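Local coordinates for uncharacterized protein (Bacteroides ovatus, PDB 3NQK), which is of unknown function and combines a DUF4973 region of the E-set clan with a BT_3044-like C-terminal region, at residues A[127-132]-A[150-155]; A[264-269]-A[303-308]. One frame throughout, in Å; residues are numbered along the deposited sequence.

Contact 1: A[127-132]-A[150-155]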
loop_
_atom_site.group_PDB
_atom_site.type_symbol
_atom_site.label_atom_id
_atom_site.label_comp_id
_atom_site.label_asym_id
_atom_site.label_seq_id
_atom_site.Cartn_x
_atom_site.Cartn_y
_atom_site.Cartn_z
ATOM N N LEU A 127 13.242 13.506 13.615
ATOM C CA LEU A 127 12.101 14.253 14.135
ATOM C C LEU A 127 11.588 13.521 15.337
ATOM O O LEU A 127 10.955 12.470 15.200
ATOM C CB LEU A 127 10.999 14.340 13.074
ATOM C CG LEU A 127 9.727 15.071 13.485
ATOM C CD1 LEU A 127 10.050 16.468 13.911
ATOM C CD2 LEU A 127 8.720 15.083 12.330
ATOM N N PRO A 128 11.913 14.014 16.527
ATOM C CA PRO A 128 11.546 13.346 17.763
ATOM C C PRO A 128 10.182 13.759 18.243
ATOM O O PRO A 128 9.968 14.934 18.557
ATOM C CB PRO A 128 12.599 13.831 18.731
ATOM C CG PRO A 128 12.901 15.179 18.276
ATOM C CD PRO A 128 12.779 15.157 16.775
ATOM N N LEU A 129 9.263 12.799 18.294
ATOM C CA LEU A 129 7.894 13.058 18.721
ATOM C C LEU A 129 7.609 12.359 20.018
ATOM O O LEU A 129 8.009 11.214 20.222
ATOM C CB LEU A 129 6.906 12.579 17.668
ATOM C CG LEU A 129 7.080 13.198 16.285
ATOM C CD1 LEU A 129 6.101 12.574 15.289
ATOM C CD2 LEU A 129 6.903 14.683 16.355
ATOM N N THR A 130 6.928 13.060 20.906
ATOM C CA THR A 130 6.526 12.509 22.169
ATOM C C THR A 130 5.050 12.845 22.388
ATOM O O THR A 130 4.550 13.871 21.902
ATOM C CB THR A 130 7.387 13.090 23.340
ATOM O OG1 THR A 130 7.169 12.332 24.536
ATOM C CG2 THR A 130 7.028 14.550 23.602
ATOM N N ILE A 131 4.343 11.952 23.054
ATOM C CA ILE A 131 2.950 12.185 23.395
ATOM C C ILE A 131 2.911 12.745 24.777
ATOM O O ILE A 131 3.078 12.009 25.756
ATOM C CB ILE A 131 2.148 10.891 23.356
ATOM C CG1 ILE A 131 2.010 10.420 21.923
ATOM C CG2 ILE A 131 0.767 11.092 23.978
ATOM C CD1 ILE A 131 1.250 9.184 21.781
ATOM N N VAL A 132 2.703 14.056 24.873
ATOM C CA VAL A 132 2.713 14.738 26.161
ATOM C C VAL A 132 1.369 14.594 26.951
ATOM O O VAL A 132 1.310 14.930 28.124
ATOM C CB VAL A 132 3.092 16.251 25.993
ATOM C CG1 VAL A 132 4.447 16.376 25.332
ATOM C CG2 VAL A 132 2.039 16.998 25.183
ATOM N N ALA A 150 8.561 8.560 19.611
ATOM C CA ALA A 150 8.860 8.133 18.258
ATOM C C ALA A 150 10.043 8.968 17.752
ATOM O O ALA A 150 9.997 10.193 17.769
ATOM C CB ALA A 150 7.657 8.308 17.367
ATOM N N LEU A 151 11.131 8.304 17.400
ATOM C CA LEU A 151 12.301 9.003 16.885
ATOM C C LEU A 151 12.432 8.705 15.409
ATOM O O LEU A 151 13.027 7.680 14.995
ATOM C CB LEU A 151 13.549 8.600 17.650
ATOM C CG LEU A 151 13.462 8.860 19.163
ATOM C CD1 LEU A 151 14.711 8.330 19.900
ATOM C CD2 LEU A 151 13.249 10.355 19.444
ATOM N N LEU A 152 11.846 9.587 14.605
ATOM C CA LEU A 152 11.773 9.392 13.188
ATOM C C LEU A 152 13.054 9.865 12.462
ATOM O O LEU A 152 13.349 11.057 12.414
ATOM C CB LEU A 152 10.564 10.135 12.637
ATOM C CG LEU A 152 9.218 9.819 13.306
ATOM C CD1 LEU A 152 8.096 10.481 12.545
ATOM C CD2 LEU A 152 8.978 8.336 13.390
ATOM N N LYS A 153 13.803 8.909 11.900
ATOM C CA LYS A 153 14.936 9.226 11.019
ATOM C C LYS A 153 14.387 9.341 9.609
ATOM O O LYS A 153 14.096 8.333 8.950
ATOM C CB LYS A 153 16.000 8.122 11.102
ATOM C CG LYS A 153 17.341 8.411 10.354
ATOM C CD LYS A 153 18.162 7.129 10.240
ATOM C CE LYS A 153 19.390 7.308 9.435
ATOM N NZ LYS A 153 20.044 6.004 9.220
ATOM N N VAL A 154 14.207 10.569 9.162
ATOM C CA VAL A 154 13.561 10.839 7.893
ATOM C C VAL A 154 14.565 10.723 6.778
ATOM O O VAL A 154 15.553 11.438 6.758
ATOM C CB VAL A 154 12.942 12.250 7.886
ATOM C CG1 VAL A 154 12.082 12.452 6.649
ATOM C CG2 VAL A 154 12.111 12.472 9.151
ATOM N N VAL A 155 14.344 9.758 5.883
ATOM C CA VAL A 155 15.252 9.526 4.757
ATOM C C VAL A 155 14.526 9.774 3.435
ATOM O O VAL A 155 13.768 8.929 2.965
ATOM C CB VAL A 155 15.796 8.095 4.755
ATOM C CG1 VAL A 155 16.746 7.897 3.595
ATOM C CG2 VAL A 155 16.498 7.766 6.098
#
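Leu127 to Leu129 pair with Ala150 to Leu152 as antiparallel strands, whose axes come within 4.7 Å and whose directions differ by 159°. Leu127 and Leu152 form one hydrogen-bonded pair, and Leu129 and Ala150 form the next. Each pair has two backbone bonds. In the first, the bond from Leu127 N to Leu152 O is 2.7 Å long. The return bond from Leu152 N to Leu127 O is 3.1 Å. In the second pair Leu129 N meets Ala150 O at 2.8 Å, and Ala150 N bonds back to Leu129 O. Pro128 sits between them, opposite Leu151, in a non-hydrogen-bonded pair. Its ring nitrogen carries no hydrogen, and this position asks for no N-H toward strand 149-157. Its CA instead makes a CA-H...O contact with Ala150 O.

The ladder belongs to a mixed beta-sheet in the N-terminal half of the chain. Strand 125-133 also pairs with strand 57-63, through backbone bonds of Pro128 with Asp64 and Thr130 with Ala62. Strand 149-157 runs parallel to strand 27-32 on its other side. The contact therefore joins the DUF4973 region to the start of the BT_3044-like region.

Leu127, Leu129, Ala150 and Leu152 share one buried face. With CG anti to the carbonyl carbon in both Leu129 and Leu152 (chi1 -58° and -53°), their CD1 methyls meet on a diagonal across the strands, Leu129 CD1 to Leu152 CD1 4.0 Å. Leu152 CB lies 3.5 Å from Leu127 O. Phe15 of strand 12-15 packs against Leu129 and Ala150 on this face. The other face holds Pro128 and Leu151, where Leu151 CD2 reaches back to Pro128 CB at 3.6 Å.

Contact 2: A[264-269]-A[303-308]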
loop_
_atom_site.group_PDB
_atom_site.type_symbol
_atom_site.label_atom_id
_atom_site.label_comp_id
_atom_site.label_asym_id
_atom_site.label_seq_id
_atom_site.Cartn_x
_atom_site.Cartn_y
_atom_site.Cartn_z
ATOM N N LEU A 264 8.726 -10.395 -7.617
ATOM C CA LEU A 264 9.714 -9.417 -7.254
ATOM C C LEU A 264 10.443 -8.836 -8.462
ATOM O O LEU A 264 11.105 -9.549 -9.211
ATOM C CB LEU A 264 10.724 -10.031 -6.295
ATOM C CG LEU A 264 11.675 -9.033 -5.645
ATOM C CD1 LEU A 264 10.886 -7.992 -4.846
ATOM C CD2 LEU A 264 12.676 -9.755 -4.767
ATOM N N GLU A 265 10.339 -7.529 -8.625
ATOM C CA GLU A 265 11.053 -6.832 -9.669
ATOM C C GLU A 265 12.343 -6.270 -9.082
ATOM O O GLU A 265 12.319 -5.623 -8.043
ATOM C CB GLU A 265 10.185 -5.686 -10.245
ATOM C CG GLU A 265 10.950 -4.707 -11.158
ATOM C CD GLU A 265 10.109 -3.524 -11.616
ATOM O OE1 GLU A 265 9.058 -3.241 -10.995
ATOM O OE2 GLU A 265 10.529 -2.848 -12.586
ATOM N N ARG A 266 13.458 -6.530 -9.743
ATOM C CA ARG A 266 14.732 -5.995 -9.323
ATOM C C ARG A 266 15.156 -4.898 -10.286
ATOM O O ARG A 266 15.355 -5.152 -11.460
ATOM C CB ARG A 266 15.778 -7.099 -9.285
ATOM C CG ARG A 266 15.493 -8.196 -8.220
ATOM C CD ARG A 266 16.764 -9.003 -7.870
ATOM N NE ARG A 266 16.475 -10.174 -7.031
ATOM C CZ ARG A 266 16.244 -10.135 -5.711
ATOM N NH1 ARG A 266 16.243 -8.974 -5.044
ATOM N NH2 ARG A 266 15.993 -11.265 -5.059
ATOM N N ARG A 267 15.227 -3.664 -9.793
ATOM C CA ARG A 267 15.549 -2.509 -10.635
ATOM C C ARG A 267 16.960 -2.026 -10.356
ATOM O O ARG A 267 17.321 -1.734 -9.210
ATOM C CB ARG A 267 14.557 -1.376 -10.393
ATOM C CG ARG A 267 14.527 -0.329 -11.521
ATOM C CD ARG A 267 13.707 0.921 -11.147
ATOM N NE ARG A 267 12.288 0.619 -10.916
ATOM C CZ ARG A 267 11.382 0.456 -11.880
ATOM N NH1 ARG A 267 11.737 0.539 -13.158
ATOM N NH2 ARG A 267 10.125 0.187 -11.567
ATOM N N TYR A 268 17.758 -1.947 -11.402
ATOM C CA TYR A 268 19.152 -1.566 -11.286
ATOM C C TYR A 268 19.420 -0.221 -11.952
ATOM O O TYR A 268 18.972 0.024 -13.073
ATOM C CB TYR A 268 20.020 -2.612 -11.946
ATOM C CG TYR A 268 19.851 -3.996 -11.386
ATOM C CD1 TYR A 268 20.622 -4.436 -10.314
ATOM C CD2 TYR A 268 18.952 -4.880 -11.941
ATOM C CE1 TYR A 268 20.492 -5.721 -9.817
ATOM C CE2 TYR A 268 18.810 -6.172 -11.435
ATOM C CZ TYR A 268 19.581 -6.575 -10.374
ATOM O OH TYR A 268 19.435 -7.837 -9.877
ATOM N N VAL A 269 20.116 0.659 -11.243
ATOM C CA VAL A 269 20.637 1.885 -11.837
ATOM C C VAL A 269 22.121 1.837 -11.728
ATOM O O VAL A 269 22.662 1.809 -10.625
ATOM C CB VAL A 269 20.165 3.120 -11.115
ATOM C CG1 VAL A 269 20.825 4.348 -11.726
ATOM C CG2 VAL A 269 18.637 3.233 -11.178
ATOM N N LEU A 303 20.546 -1.015 -6.459
ATOM C CA LEU A 303 19.451 -1.996 -6.627
ATOM C C LEU A 303 18.247 -1.547 -5.873
ATOM O O LEU A 303 18.351 -1.063 -4.768
ATOM C CB LEU A 303 19.868 -3.360 -6.106
ATOM C CG LEU A 303 18.759 -4.415 -5.880
ATOM C CD1 LEU A 303 18.051 -4.764 -7.156
ATOM C CD2 LEU A 303 19.349 -5.671 -5.249
ATOM N N ARG A 304 17.094 -1.749 -6.455
ATOM C CA ARG A 304 15.860 -1.362 -5.826
ATOM C C ARG A 304 14.864 -2.518 -6.000
ATOM O O ARG A 304 14.536 -2.889 -7.109
ATOM C CB ARG A 304 15.360 -0.063 -6.473
ATOM C CG ARG A 304 14.153 0.588 -5.838
ATOM C CD ARG A 304 14.400 1.083 -4.440
ATOM N NE ARG A 304 15.384 2.169 -4.329
ATOM C CZ ARG A 304 15.136 3.436 -4.613
ATOM N NH1 ARG A 304 13.991 3.783 -5.191
ATOM N NH2 ARG A 304 16.061 4.353 -4.386
ATOM N N ASN A 305 14.490 -3.153 -4.898
ATOM C CA ASN A 305 13.610 -4.321 -4.950
ATOM C C ASN A 305 12.160 -3.922 -4.859
ATOM O O ASN A 305 11.769 -3.226 -3.925
ATOM C CB ASN A 305 13.952 -5.270 -3.823
ATOM C CG ASN A 305 15.370 -5.748 -3.890
ATOM O OD1 ASN A 305 15.785 -6.354 -4.871
ATOM N ND2 ASN A 305 16.133 -5.463 -2.857
ATOM N N ILE A 306 11.343 -4.409 -5.800
ATOM C CA ILE A 306 9.942 -3.971 -5.895
ATOM C C ILE A 306 8.966 -5.113 -5.933
ATOM O O ILE A 306 9.049 -5.986 -6.797
ATOM C CB ILE A 306 9.717 -3.154 -7.147
ATOM C CG1 ILE A 306 10.504 -1.846 -7.076
ATOM C CG2 ILE A 306 8.227 -2.876 -7.335
ATOM C CD1 ILE A 306 10.440 -1.009 -8.389
ATOM N N ASN A 307 7.985 -5.068 -5.044
ATOM C CA ASN A 307 6.909 -6.067 -5.033
ATOM C C ASN A 307 5.813 -5.645 -6.003
ATOM O O ASN A 307 5.031 -4.764 -5.711
ATOM C CB ASN A 307 6.347 -6.230 -3.617
ATOM C CG ASN A 307 5.233 -7.247 -3.546
ATOM O OD1 ASN A 307 4.669 -7.645 -4.565
ATOM N ND2 ASN A 307 4.886 -7.649 -2.337
ATOM N N THR A 308 5.784 -6.277 -7.170
ATOM C CA THR A 308 4.878 -5.861 -8.256
ATOM C C THR A 308 3.431 -6.011 -7.875
ATOM O O THR A 308 2.581 -5.290 -8.375
ATOM C CB THR A 308 5.093 -6.675 -9.462
ATOM O OG1 THR A 308 4.861 -8.049 -9.141
ATOM C CG2 THR A 308 6.502 -6.506 -9.965
#
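Glu265 with Ile306 and Arg267 with Arg304 are the hydrogen-bonded pairs of this antiparallel ladder, each with two backbone bonds. Glu265 N to Ile306 O is 2.7 Å, and so is Ile306 N to Glu265 O.

Packing contacts occur on both faces. Leu303 CD1 sits over one face of the Tyr268 ring, 4.1 Å from its centroid, a CH-pi contact displaced toward the rim. Leu303 CG anti to its backbone N (chi1 165°) and Tyr268 CG beside its own (chi1 -58°) set the two side by side. On the other face, Ile306 CD1 lies at the edge of the Arg267 guanidinium, 3.4 Å from NH2. Thr308, just past the strand end, touches Glu265 CB with CG2. Val107 of the second subunit packs on both residues.

These strands belong to the large antiparallel sheet of the C-terminal half, where strand 264-279 lies between strands 244-257 and 292-307.

Polar side chains meet as follows. Arg266 NH1 makes a weak, bent bond to Asn305 OD1 (2.7 Å, 123°), with guanidinium and amide planes nearly perpendicular. Arg266 NE has a salt bridge to Asp258. Glu265 OE2 lies above the Arg267 guanidinium plane, 3.2 Å from NH2, a purely charge-based pairing. Arg304 bends away to the carbonyls of Ser161 and Asn158.

Contact 1 and contact 2 lie in different sheets of the chain. Their centres are about 29 Å apart, their nearest atoms are about 9 Å apart, and they do not touch. They follow in series, so contact 1 closes before contact 2 opens. Strand 149-157 of contact 1 leads toward Asn158 and Ser161, whose carbonyls bond Arg304 of contact 2. This side chain thus ties strand 292-307 to the chain just beyond strand 149-157. Contact 1 is wholly buried and untouched by the second subunit. Contact 2 is partly buried and meets that subunit. The protein's function is unknown, so neither contact can be placed relative to a site.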